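Local coordinates for protein putative triphosphoribosyl-dephospho-coA synthase (PDB 3H9P) that is of unknown function but may bind ATP and join its triphosphoribosyl part to dephospho-CoA, as triphosphoribosyl-dephospho-CoA synthases do, at residues Ala23-Leu28 and Val44-Arg49; Glu38-Ala43 and Leu96-Ala101; Glu176-Leu181 and Thr231-Thr236. One frame throughout, in Å; residues are numbered along the deposited sequence.

How the contacts relate
Contacts 1 and 2 form one continuous piece of packing, their centres 11 Å apart, because both use helix 36-46. In contact 1 its C-terminal end meets the start of helix 24-33; in contact 2 its earlier turns lie along helix 92-105. The two touch directly, with Ala26 CB 3.7 Å from Ala43 N and Val44 CG1 3.7 Å from Ala101 O. Contact 3 is separate: its centre lies about 22 Å from that of contact 1 and 24 Å from that of contact 2, and it sits across the centre of the chain from contact 2. No active site is established here; a glycerol, probably from the crystallisation liquor, rests by Pro25 in contact 1.

Contact 1 of 3, residues Ala23-Leu28 and Val44-Arg49; sequences AFPAFL and VKESMR
The side chain of Glu46 reaches across a helical hairpin to the first turn of helix 24-33, whose partner, helix 36-46, follows after a short turn and brings its C-terminal end back beside this N-terminal one. Ala26 N donates to Glu46 OE1 over 3.2 Å. The bond is bent, 136° at the hydrogen, and meets the carboxylate on its syn side, 30° out of plane. Such a first-turn amide has no i-4 carbonyl of its own helix to bond, and the carboxylate takes its place.

The close-packed part lies toward the core. Ala23 CB meets Ser47 CB at 4.1 Å, and the small side chains let the backbones approach, CA of Ala23 to CA of Ser47 being 5.0 Å. Both residues rest on Phe61 of helix 58-68, and Ala23 and Ala26 also touch Ala43.

On the solvent side the exposed ring of Pro25 lies obliquely across the end of Glu46, with Pro25 CB 3.5 Å from Glu46 OE1. Here a glycerol is hydrogen-bonded to Pro25 O.

Ser47, where the chain leaves helical geometry, meets Ala23 through CB, not through its hydroxyl: with chi1 at 63°, OG stands between its own backbone N and carbonyl carbon and hydrogen-bonds back to Ala43 O.

Contact 2 of 3, residues Glu38-Ala43 and Leu96-Ala101; sequences EGVLRA and LSVLEA
Leu41 is the main bump on helix 38-43, and it goes into the groove formed by Ser97, Glu100 and Ala101 on the opposing helix. Its CG stands anti to the backbone N (chi1 177°), which carries the two methyls over the neighbouring helix: CD1 lies 3.8 Å from Ala101 N, while CD2 comes against the carboxylate end of Glu100, 3.9 Å from OE1. The extended chain of Glu100 forms the outer wall of this groove, passing slantwise across the leucine with its CG, CD and OE2 all near the methyl CD1. The floor is backbone and small side chains, with Leu41 CB 4.0 Å from Ser97 O.

The reverse fit is made by Ala101. Its CB is a small knob pressed against Leu41 CA at 3.8 Å, flanked by Leu41 CD1 and by Val40 CG1, the latter 4.0 Å away. With so little between them, the two helices run nearly parallel, at 19° with axes 7.9 Å apart, an angle consistent with ridges-into-grooves packing in which i±4 ridges of one helix meet i±3 ridges of the other. This is part of the all-helical CitG-type fold, and helix 58-68 backs the pair from the inside, where Val40 touches Val65, Val98 touches Leu62, and the methyl ends of Val40 and Val98 meet loosely.

At the N-terminal end the packing turns polar. Ser97 OG makes a 3.1 Å hydrogen bond to Glu38 OE2, approaching on the anti side and 35° out of the carboxylate plane; the hydroxyl also has a weak bond to Arg93 O. Glu38 bends at chi2 to reach it, while its OE1 holds a long, weak salt bridge to Arg42 NE, whose NH1 pairs with Glu29.

Contact 3 of 3, residues Glu176-Leu181 and Thr231-Thr236; sequences ELYYHL and TIADLT
The Tyr178 ring meets helix 231-236 with its edge: Ala233 N and Thr236 OG1 lie near the ring plane, with Tyr178 CE1 3.9 Å from Ala233 N. Ile232 CG2 comes in obliquely, 3.8 Å from Tyr178 CE1, the two side chains crossing at about a right angle. Within its own helix, Tyr178 sends its other edge toward Tyr179, so that Tyr178 CD2 sits above one face of the Tyr179 ring near its rim; Tyr179 also makes a cation-pi contact with Arg215. Tyr178 can reach over to the second helix because its CG is anti to the backbone N (chi1 176°), although its CB starts off to the side.

Beside the ring the contact is aliphatic and buried. Ile232 CG2 packs against both Leu181 CB, at 3.7 Å, and the carbonyl oxygen of Tyr178. Leu181 CD1 touches both Leu235 CB and Thr236, lying 3.5 Å from Thr236 OG1. That hydroxyl is already spent inside its own helix, giving a 2.8 Å hydrogen bond to Ile232 O from above the carbonyl plane, while Thr236 N reaches the same oxygen from the opposite face. A polar atom can therefore line an apolar interface, touched by Leu181 and the edge of Tyr178.

Asp187 fixes the start of this turn through Thr231 OG1 and Ile232 N. The axes lie 9.3 Å apart and cross at 132°: with Leu177 and Leu181 facing Ile232 and Thr236, this is typical of ridges-into-grooves packing with i±4 ridges, here inside an all-helical fold.

Contact 1 of 3, residues Ala23-Leu28 and Val44-Arg49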
ATOM      1  N   ALA A  23      -5.884   4.156  27.219  1.00 28.08           N
ATOM      2  CA  ALA A  23      -6.983   3.484  26.519  1.00 26.61           C
ATOM      3  C   ALA A  23      -7.717   2.416  27.336  1.00 25.74           C
ATOM      4  O   ALA A  23      -8.653   1.708  26.847  1.00 25.21           O
ATOM      5  CB  ALA A  23      -6.484   2.885  25.196  1.00 27.06           C
ATOM      6  N   PHE A  24      -7.289   2.255  28.570  1.00 24.96           N
ATOM      7  CA  PHE A  24      -7.875   1.219  29.384  1.00 24.56           C
ATOM      8  C   PHE A  24      -9.435   1.268  29.463  1.00 23.85           C
ATOM      9  O   PHE A  24     -10.065   0.236  29.324  1.00 23.14           O
ATOM     10  CB  PHE A  24      -7.241   1.237  30.765  1.00 25.40           C
ATOM     11  CG  PHE A  24      -7.535   0.027  31.573  1.00 24.05           C
ATOM     12  CD1 PHE A  24      -6.793  -1.124  31.392  1.00 26.72           C
ATOM     13  CD2 PHE A  24      -8.554   0.051  32.528  1.00 24.12           C
ATOM     14  CE1 PHE A  24      -7.085  -2.271  32.165  1.00 30.24           C
ATOM     15  CE2 PHE A  24      -8.823  -1.047  33.331  1.00 24.80           C
ATOM     16  CZ  PHE A  24      -8.092  -2.210  33.154  1.00 28.29           C
ATOM     17  N   PRO A  25     -10.044   2.457  29.671  1.00 23.11           N
ATOM     18  CA  PRO A  25     -11.512   2.483  29.621  1.00 23.58           C
ATOM     19  C   PRO A  25     -12.126   1.957  28.311  1.00 24.71           C
ATOM     20  O   PRO A  25     -13.167   1.290  28.363  1.00 24.82           O
ATOM     21  CB  PRO A  25     -11.872   3.973  29.808  1.00 23.22           C
ATOM     22  CG  PRO A  25     -10.704   4.559  30.552  1.00 22.69           C
ATOM     23  CD  PRO A  25      -9.477   3.772  30.053  1.00 23.10           C
ATOM     24  N   ALA A  26     -11.510   2.268  27.164  1.00 24.67           N
ATOM     25  CA  ALA A  26     -11.923   1.710  25.873  1.00 24.79           C
ATOM     26  C   ALA A  26     -11.808   0.192  25.872  1.00 24.60           C
ATOM     27  O   ALA A  26     -12.689  -0.505  25.369  1.00 24.73           O
ATOM     28  CB  ALA A  26     -11.040   2.274  24.743  1.00 25.68           C
ATOM     29  N   PHE A  27     -10.711  -0.316  26.437  1.00 24.38           N
ATOM     30  CA  PHE A  27     -10.498  -1.754  26.514  1.00 24.57           C
ATOM     31  C   PHE A  27     -11.579  -2.441  27.340  1.00 24.47           C
ATOM     32  O   PHE A  27     -12.075  -3.504  26.945  1.00 26.16           O
ATOM     33  CB  PHE A  27      -9.110  -2.103  27.072  1.00 25.22           C
ATOM     34  CG  PHE A  27      -7.966  -1.753  26.167  1.00 24.58           C
ATOM     35  CD1 PHE A  27      -8.129  -1.665  24.790  1.00 29.20           C
ATOM     36  CD2 PHE A  27      -6.709  -1.530  26.694  1.00 28.66           C
ATOM     37  CE1 PHE A  27      -7.048  -1.348  23.943  1.00 29.33           C
ATOM     38  CE2 PHE A  27      -5.624  -1.211  25.847  1.00 30.19           C
ATOM     39  CZ  PHE A  27      -5.822  -1.114  24.471  1.00 27.17           C
ATOM     40  N   LEU A  28     -11.961  -1.847  28.470  1.00 23.86           N
ATOM     41  CA  LEU A  28     -13.062  -2.391  29.292  1.00 23.53           C
ATOM     42  C   LEU A  28     -14.381  -2.394  28.506  1.00 23.44           C
ATOM     43  O   LEU A  28     -15.161  -3.358  28.553  1.00 22.49           O
ATOM     44  CB  LEU A  28     -13.206  -1.632  30.608  1.00 23.50           C
ATOM     45  CG  LEU A  28     -12.040  -1.718  31.619  1.00 24.85           C
ATOM     46  CD1 LEU A  28     -12.351  -0.945  32.880  1.00 21.02           C
ATOM     47  CD2 LEU A  28     -11.693  -3.184  31.955  1.00 24.63           C
ATOM     48  N   VAL A  44      -8.242   4.819  20.034  1.00 31.71           N
ATOM     49  CA  VAL A  44      -7.403   5.818  19.382  1.00 33.18           C
ATOM     50  C   VAL A  44      -7.756   7.214  19.852  1.00 34.84           C
ATOM     51  O   VAL A  44      -6.871   8.001  20.183  1.00 34.66           O
ATOM     52  CB  VAL A  44      -7.480   5.732  17.818  1.00 32.85           C
ATOM     53  CG1 VAL A  44      -6.803   6.931  17.173  1.00 31.46           C
ATOM     54  CG2 VAL A  44      -6.865   4.446  17.331  1.00 29.97           C
ATOM     55  N   LYS A  45      -9.049   7.539  19.853  1.00 37.36           N
ATOM     56  CA  LYS A  45      -9.458   8.857  20.326  1.00 39.18           C
ATOM     57  C   LYS A  45      -9.016   9.032  21.779  1.00 41.08           C
ATOM     58  O   LYS A  45      -8.509  10.085  22.158  1.00 41.67           O
ATOM     59  CB  LYS A  45     -10.957   9.045  20.183  1.00 38.90           C
ATOM     60  CG  LYS A  45     -11.429   9.187  18.745  1.00 38.08           C
ATOM     61  CD  LYS A  45     -12.925   9.448  18.704  1.00 39.60           C
ATOM     62  CE  LYS A  45     -13.443   9.539  17.296  1.00 40.53           C
ATOM     63  NZ  LYS A  45     -14.792  10.177  17.271  1.00 45.46           N
ATOM     64  N   GLU A  46      -9.138   7.981  22.577  1.00 43.28           N
ATOM     65  CA  GLU A  46      -8.900   8.115  24.011  1.00 46.05           C
ATOM     66  C   GLU A  46      -7.464   8.414  24.366  1.00 47.41           C
ATOM     67  O   GLU A  46      -7.180   9.416  25.009  1.00 47.57           O
ATOM     68  CB  GLU A  46      -9.393   6.889  24.787  1.00 45.86           C
ATOM     69  CG  GLU A  46     -10.787   7.069  25.303  1.00 47.30           C
ATOM     70  CD  GLU A  46     -11.268   5.930  26.183  1.00 51.02           C
ATOM     71  OE1 GLU A  46     -10.437   5.261  26.870  1.00 50.48           O
ATOM     72  OE2 GLU A  46     -12.513   5.723  26.189  1.00 52.70           O
ATOM     73  N   SER A  47      -6.561   7.534  23.949  1.00 49.42           N
ATOM     74  CA  SER A  47      -5.174   7.651  24.334  1.00 51.56           C
ATOM     75  C   SER A  47      -4.480   8.808  23.592  1.00 53.13           C
ATOM     76  O   SER A  47      -3.254   8.952  23.648  1.00 53.46           O
ATOM     77  CB  SER A  47      -4.472   6.334  24.083  1.00 51.47           C
ATOM     78  OG  SER A  47      -4.503   6.047  22.711  1.00 52.21           O
HETATM   79  N   MSE A  48      -5.288   9.644  22.943  1.00 54.59           N
HETATM   80  CA  MSE A  48      -4.826  10.772  22.151  1.00 56.44           C
HETATM   81  C   MSE A  48      -5.458  12.051  22.702  1.00 56.85           C
HETATM   82  O   MSE A  48      -5.217  13.154  22.197  1.00 56.89           O
HETATM   83  CB  MSE A  48      -5.274  10.540  20.713  1.00 57.00           C
HETATM   84  CG  MSE A  48      -4.796  11.512  19.675  1.00 60.55           C
HETATM   85 SE   MSE A  48      -5.333  10.881  17.889  0.75 71.61          SE
HETATM   86  CE  MSE A  48      -4.046   9.441  17.596  1.00 66.55           C
ATOM     87  N   ARG A  49      -6.278  11.880  23.742  1.00 57.54           N
ATOM     88  CA  ARG A  49      -6.949  12.981  24.417  1.00 57.58           C
ATOM     89  C   ARG A  49      -5.928  14.057  24.717  1.00 58.12           C
ATOM     90  O   ARG A  49      -6.137  15.240  24.417  1.00 57.97           O
ATOM     91  CB  ARG A  49      -7.597  12.494  25.713  1.00 57.29           C
TER

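Contact 2 of 3, residues Glu38-Ala43 and Leu96-Ala101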
ATOM      1  N   GLU A  38     -15.515   0.074  16.497  1.00 30.95           N
ATOM      2  CA  GLU A  38     -15.760   1.098  17.503  1.00 31.33           C
ATOM      3  C   GLU A  38     -14.671   1.101  18.552  1.00 29.73           C
ATOM      4  O   GLU A  38     -14.219   2.164  18.969  1.00 30.23           O
ATOM      5  CB  GLU A  38     -17.099   0.855  18.212  1.00 31.47           C
ATOM      6  CG  GLU A  38     -18.241   1.618  17.644  1.00 37.13           C
ATOM      7  CD  GLU A  38     -17.827   3.017  17.203  1.00 43.86           C
ATOM      8  OE1 GLU A  38     -17.496   3.849  18.091  1.00 45.05           O
ATOM      9  OE2 GLU A  38     -17.816   3.260  15.968  1.00 45.52           O
ATOM     10  N   GLY A  39     -14.277  -0.093  18.973  1.00 28.14           N
ATOM     11  CA  GLY A  39     -13.226  -0.274  19.963  1.00 26.60           C
ATOM     12  C   GLY A  39     -11.898   0.349  19.581  1.00 26.10           C
ATOM     13  O   GLY A  39     -11.277   1.077  20.385  1.00 24.38           O
ATOM     14  N   VAL A  40     -11.467   0.079  18.345  1.00 25.82           N
ATOM     15  CA  VAL A  40     -10.192   0.606  17.847  1.00 26.38           C
ATOM     16  C   VAL A  40     -10.317   2.106  17.802  1.00 26.12           C
ATOM     17  O   VAL A  40      -9.460   2.793  18.314  1.00 26.63           O
ATOM     18  CB  VAL A  40      -9.835   0.053  16.438  1.00 26.98           C
ATOM     19  CG1 VAL A  40      -8.526   0.676  15.872  1.00 25.96           C
ATOM     20  CG2 VAL A  40      -9.772  -1.465  16.456  1.00 26.57           C
ATOM     21  N   LEU A  41     -11.438   2.598  17.285  1.00 25.94           N
ATOM     22  CA  LEU A  41     -11.674   4.033  17.166  1.00 27.45           C
ATOM     23  C   LEU A  41     -11.710   4.800  18.502  1.00 27.66           C
ATOM     24  O   LEU A  41     -11.137   5.887  18.620  1.00 27.56           O
ATOM     25  CB  LEU A  41     -12.929   4.304  16.315  1.00 27.22           C
ATOM     26  CG  LEU A  41     -13.373   5.759  16.128  1.00 28.83           C
ATOM     27  CD1 LEU A  41     -12.384   6.537  15.289  1.00 27.31           C
ATOM     28  CD2 LEU A  41     -14.780   5.869  15.508  1.00 30.08           C
ATOM     29  N   ARG A  42     -12.372   4.216  19.501  1.00 28.56           N
ATOM     30  CA  ARG A  42     -12.400   4.751  20.856  1.00 29.04           C
ATOM     31  C   ARG A  42     -11.012   4.717  21.473  1.00 29.21           C
ATOM     32  O   ARG A  42     -10.548   5.725  22.041  1.00 29.66           O
ATOM     33  CB  ARG A  42     -13.391   3.966  21.711  1.00 29.46           C
ATOM     34  CG  ARG A  42     -14.784   4.641  21.727  1.00 35.69           C
ATOM     35  CD  ARG A  42     -15.979   3.679  21.676  1.00 39.79           C
ATOM     36  NE  ARG A  42     -17.218   4.407  21.416  1.00 45.82           N
ATOM     37  CZ  ARG A  42     -18.038   4.894  22.355  1.00 47.51           C
ATOM     38  NH1 ARG A  42     -17.770   4.727  23.646  1.00 48.03           N
ATOM     39  NH2 ARG A  42     -19.142   5.552  21.997  1.00 48.04           N
ATOM     40  N   ALA A  43     -10.333   3.585  21.350  1.00 28.37           N
ATOM     41  CA  ALA A  43      -8.984   3.474  21.888  1.00 29.25           C
ATOM     42  C   ALA A  43      -8.130   4.586  21.336  1.00 30.21           C
ATOM     43  O   ALA A  43      -7.400   5.232  22.079  1.00 30.67           O
ATOM     44  CB  ALA A  43      -8.351   2.084  21.591  1.00 27.52           C
ATOM     45  N   LEU A  96     -15.015   0.700   8.377  1.00 25.51           N
ATOM     46  CA  LEU A  96     -15.175   2.146   8.298  1.00 25.23           C
ATOM     47  C   LEU A  96     -14.656   2.837   9.578  1.00 24.97           C
ATOM     48  O   LEU A  96     -13.928   3.827   9.502  1.00 24.73           O
ATOM     49  CB  LEU A  96     -16.665   2.503   8.030  1.00 24.99           C
ATOM     50  CG  LEU A  96     -17.222   2.193   6.632  1.00 25.56           C
ATOM     51  CD1 LEU A  96     -18.730   2.535   6.467  1.00 23.47           C
ATOM     52  CD2 LEU A  96     -16.422   2.919   5.549  1.00 25.69           C
ATOM     53  N   SER A  97     -15.042   2.312  10.744  1.00 24.27           N
ATOM     54  CA  SER A  97     -14.478   2.762  12.008  1.00 24.81           C
ATOM     55  C   SER A  97     -12.963   2.593  12.025  1.00 25.10           C
ATOM     56  O   SER A  97     -12.236   3.502  12.415  1.00 24.27           O
ATOM     57  CB  SER A  97     -15.053   1.964  13.161  1.00 24.28           C
ATOM     58  OG  SER A  97     -16.403   2.296  13.339  1.00 25.66           O
ATOM     59  N   VAL A  98     -12.481   1.444  11.582  1.00 25.05           N
ATOM     60  CA  VAL A  98     -11.054   1.271  11.610  1.00 26.69           C
ATOM     61  C   VAL A  98     -10.353   2.301  10.709  1.00 28.05           C
ATOM     62  O   VAL A  98      -9.346   2.896  11.120  1.00 27.95           O
ATOM     63  CB  VAL A  98     -10.652  -0.173  11.296  1.00 27.36           C
ATOM     64  CG1 VAL A  98      -9.153  -0.296  11.037  1.00 26.87           C
ATOM     65  CG2 VAL A  98     -11.048  -1.072  12.466  1.00 26.77           C
ATOM     66  N   LEU A  99     -10.901   2.513   9.509  1.00 28.62           N
ATOM     67  CA  LEU A  99     -10.400   3.503   8.567  1.00 30.09           C
ATOM     68  C   LEU A  99     -10.405   4.942   9.123  1.00 30.25           C
ATOM     69  O   LEU A  99      -9.403   5.660   9.031  1.00 30.51           O
ATOM     70  CB  LEU A  99     -11.178   3.406   7.245  1.00 30.84           C
ATOM     71  CG  LEU A  99     -10.691   4.229   6.049  1.00 32.95           C
ATOM     72  CD1 LEU A  99      -9.172   4.086   5.837  1.00 35.18           C
ATOM     73  CD2 LEU A  99     -11.424   3.789   4.792  1.00 34.33           C
ATOM     74  N   GLU A 100     -11.514   5.353   9.724  1.00 30.46           N
ATOM     75  CA  GLU A 100     -11.552   6.609  10.460  1.00 31.16           C
ATOM     76  C   GLU A 100     -10.522   6.684  11.603  1.00 31.32           C
ATOM     77  O   GLU A 100      -9.908   7.716  11.814  1.00 30.45           O
ATOM     78  CB  GLU A 100     -12.952   6.861  10.998  1.00 31.89           C
ATOM     79  CG  GLU A 100     -13.071   8.190  11.730  1.00 36.62           C
ATOM     80  CD  GLU A 100     -14.389   8.359  12.420  1.00 43.74           C
ATOM     81  OE1 GLU A 100     -15.341   7.621  12.050  1.00 47.97           O
ATOM     82  OE2 GLU A 100     -14.486   9.235  13.321  1.00 46.02           O
ATOM     83  N   ALA A 101     -10.302   5.578  12.316  1.00 31.94           N
ATOM     84  CA  ALA A 101      -9.288   5.552  13.386  1.00 32.83           C
ATOM     85  C   ALA A 101      -7.871   5.785  12.838  1.00 33.50           C
ATOM     86  O   ALA A 101      -7.034   6.472  13.468  1.00 33.59           O
ATOM     87  CB  ALA A 101      -9.356   4.214  14.199  1.00 31.67           C
TER

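Contact 3 of 3, residues Glu176-Leu181 and Thr231-Thr236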
ATOM      1  N   GLU A 176      14.442  -8.687  24.847  1.00 27.96           N
ATOM      2  CA  GLU A 176      14.831  -9.759  23.960  1.00 27.82           C
ATOM      3  C   GLU A 176      13.754 -10.022  22.901  1.00 26.90           C
ATOM      4  O   GLU A 176      14.095 -10.169  21.739  1.00 26.05           O
ATOM      5  CB  GLU A 176      15.283 -11.021  24.695  1.00 27.18           C
ATOM      6  CG  GLU A 176      16.549 -10.824  25.556  1.00 29.89           C
ATOM      7  CD  GLU A 176      17.695 -10.062  24.871  1.00 31.81           C
ATOM      8  OE1 GLU A 176      17.877 -10.150  23.650  1.00 33.69           O
ATOM      9  OE2 GLU A 176      18.440  -9.360  25.570  1.00 34.05           O
ATOM     10  N   LEU A 177      12.476 -10.025  23.284  1.00 27.29           N
ATOM     11  CA  LEU A 177      11.400 -10.187  22.287  1.00 27.87           C
ATOM     12  C   LEU A 177      11.492  -9.136  21.200  1.00 28.15           C
ATOM     13  O   LEU A 177      11.460  -9.451  20.024  1.00 29.13           O
ATOM     14  CB  LEU A 177       9.989 -10.164  22.898  1.00 27.38           C
ATOM     15  CG  LEU A 177       8.866 -10.351  21.830  1.00 28.32           C
ATOM     16  CD1 LEU A 177       9.115 -11.558  20.873  1.00 28.64           C
ATOM     17  CD2 LEU A 177       7.481 -10.474  22.400  1.00 26.57           C
ATOM     18  N   TYR A 178      11.626  -7.881  21.600  1.00 28.78           N
ATOM     19  CA  TYR A 178      11.628  -6.784  20.656  1.00 28.61           C
ATOM     20  C   TYR A 178      12.728  -6.959  19.608  1.00 28.53           C
ATOM     21  O   TYR A 178      12.473  -6.822  18.398  1.00 28.59           O
ATOM     22  CB  TYR A 178      11.750  -5.449  21.400  1.00 29.08           C
ATOM     23  CG  TYR A 178      11.868  -4.258  20.491  1.00 29.63           C
ATOM     24  CD1 TYR A 178      10.743  -3.738  19.845  1.00 32.55           C
ATOM     25  CD2 TYR A 178      13.108  -3.651  20.272  1.00 28.80           C
ATOM     26  CE1 TYR A 178      10.855  -2.610  18.990  1.00 32.01           C
ATOM     27  CE2 TYR A 178      13.238  -2.564  19.435  1.00 28.95           C
ATOM     28  CZ  TYR A 178      12.113  -2.038  18.793  1.00 31.21           C
ATOM     29  OH  TYR A 178      12.248  -0.947  17.966  1.00 29.02           O
ATOM     30  N   TYR A 179      13.947  -7.265  20.046  1.00 28.17           N
ATOM     31  CA  TYR A 179      15.041  -7.420  19.073  1.00 28.28           C
ATOM     32  C   TYR A 179      14.888  -8.646  18.174  1.00 28.19           C
ATOM     33  O   TYR A 179      15.182  -8.589  16.962  1.00 26.91           O
ATOM     34  CB  TYR A 179      16.434  -7.252  19.703  1.00 29.05           C
ATOM     35  CG  TYR A 179      16.676  -5.803  20.135  1.00 29.87           C
ATOM     36  CD1 TYR A 179      17.212  -4.865  19.245  1.00 30.93           C
ATOM     37  CD2 TYR A 179      16.336  -5.371  21.417  1.00 31.20           C
ATOM     38  CE1 TYR A 179      17.421  -3.539  19.623  1.00 31.13           C
ATOM     39  CE2 TYR A 179      16.546  -4.040  21.812  1.00 33.16           C
ATOM     40  CZ  TYR A 179      17.079  -3.126  20.896  1.00 33.36           C
ATOM     41  OH  TYR A 179      17.281  -1.804  21.266  1.00 36.24           O
ATOM     42  N   HIS A 180      14.360  -9.729  18.753  1.00 28.01           N
ATOM     43  CA  HIS A 180      13.935 -10.876  17.984  1.00 27.55           C
ATOM     44  C   HIS A 180      12.976 -10.495  16.855  1.00 27.25           C
ATOM     45  O   HIS A 180      13.186 -10.897  15.705  1.00 25.58           O
ATOM     46  CB  HIS A 180      13.242 -11.846  18.899  1.00 28.23           C
ATOM     47  CG  HIS A 180      12.795 -13.097  18.227  1.00 30.54           C
ATOM     48  ND1 HIS A 180      13.679 -14.088  17.841  1.00 30.54           N
ATOM     49  CD2 HIS A 180      11.554 -13.546  17.909  1.00 31.84           C
ATOM     50  CE1 HIS A 180      13.002 -15.094  17.313  1.00 29.39           C
ATOM     51  NE2 HIS A 180      11.714 -14.790  17.337  1.00 33.50           N
ATOM     52  N   LEU A 181      11.893  -9.772  17.180  1.00 27.22           N
ATOM     53  CA  LEU A 181      10.928  -9.417  16.133  1.00 27.33           C
ATOM     54  C   LEU A 181      11.585  -8.428  15.150  1.00 27.75           C
ATOM     55  O   LEU A 181      11.419  -8.545  13.931  1.00 28.24           O
ATOM     56  CB  LEU A 181       9.619  -8.878  16.720  1.00 28.02           C
ATOM     57  CG  LEU A 181       8.833  -9.834  17.642  1.00 28.54           C
ATOM     58  CD1 LEU A 181       7.628  -9.173  18.382  1.00 22.79           C
ATOM     59  CD2 LEU A 181       8.375 -11.024  16.871  1.00 24.45           C
ATOM     60  N   THR A 231       5.655  -1.060  14.122  1.00 28.37           N
ATOM     61  CA  THR A 231       4.898  -2.294  14.007  1.00 28.33           C
ATOM     62  C   THR A 231       5.516  -3.370  14.871  1.00 28.58           C
ATOM     63  O   THR A 231       4.808  -4.223  15.413  1.00 29.64           O
ATOM     64  CB  THR A 231       4.881  -2.788  12.564  1.00 29.19           C
ATOM     65  OG1 THR A 231       4.602  -1.685  11.690  1.00 31.60           O
ATOM     66  CG2 THR A 231       3.846  -3.887  12.352  1.00 28.35           C
ATOM     67  N   ILE A 232       6.843  -3.335  15.001  1.00 28.25           N
ATOM     68  CA  ILE A 232       7.554  -4.299  15.798  1.00 26.78           C
ATOM     69  C   ILE A 232       7.174  -4.136  17.269  1.00 27.55           C
ATOM     70  O   ILE A 232       6.856  -5.119  17.956  1.00 27.65           O
ATOM     71  CB  ILE A 232       9.082  -4.210  15.556  1.00 26.47           C
ATOM     72  CG1 ILE A 232       9.401  -4.353  14.070  1.00 25.43           C
ATOM     73  CG2 ILE A 232       9.836  -5.246  16.411  1.00 23.82           C
ATOM     74  CD1 ILE A 232       8.830  -5.669  13.418  1.00 24.70           C
ATOM     75  N   ALA A 233       7.178  -2.896  17.739  1.00 27.40           N
ATOM     76  CA  ALA A 233       6.688  -2.587  19.066  1.00 27.89           C
ATOM     77  C   ALA A 233       5.195  -2.951  19.213  1.00 28.56           C
ATOM     78  O   ALA A 233       4.785  -3.508  20.248  1.00 29.48           O
ATOM     79  CB  ALA A 233       6.925  -1.110  19.388  1.00 27.49           C
ATOM     80  N   ASP A 234       4.395  -2.663  18.194  1.00 28.97           N
ATOM     81  CA  ASP A 234       2.988  -3.115  18.172  1.00 30.06           C
ATOM     82  C   ASP A 234       2.902  -4.614  18.451  1.00 30.82           C
ATOM     83  O   ASP A 234       2.157  -5.035  19.347  1.00 31.28           O
ATOM     84  CB  ASP A 234       2.278  -2.763  16.841  1.00 29.97           C
ATOM     85  CG  ASP A 234       2.075  -1.231  16.658  1.00 30.01           C
ATOM     86  OD1 ASP A 234       2.116  -0.515  17.675  1.00 28.41           O
ATOM     87  OD2 ASP A 234       1.854  -0.728  15.519  1.00 29.36           O
ATOM     88  N   LEU A 235       3.697  -5.418  17.724  1.00 30.39           N
ATOM     89  CA  LEU A 235       3.648  -6.877  17.839  1.00 28.59           C
ATOM     90  C   LEU A 235       4.220  -7.348  19.159  1.00 29.19           C
ATOM     91  O   LEU A 235       3.868  -8.422  19.674  1.00 29.49           O
ATOM     92  CB  LEU A 235       4.405  -7.520  16.680  1.00 28.47           C
ATOM     93  CG  LEU A 235       3.685  -7.420  15.325  1.00 26.51           C
ATOM     94  CD1 LEU A 235       4.669  -7.509  14.146  1.00 27.05           C
ATOM     95  CD2 LEU A 235       2.605  -8.480  15.173  1.00 26.84           C
ATOM     96  N   THR A 236       5.104  -6.549  19.734  1.00 28.47           N
ATOM     97  CA  THR A 236       5.656  -6.917  21.019  1.00 28.52           C
ATOM     98  C   THR A 236       4.535  -6.817  22.078  1.00 28.16           C
ATOM     99  O   THR A 236       4.426  -7.644  22.976  1.00 28.76           O
ATOM    100  CB  THR A 236       6.843  -6.015  21.316  1.00 28.98           C
ATOM    101  OG1 THR A 236       7.817  -6.286  20.321  1.00 28.15           O
ATOM    102  CG2 THR A 236       7.451  -6.265  22.728  1.00 29.16           C
TER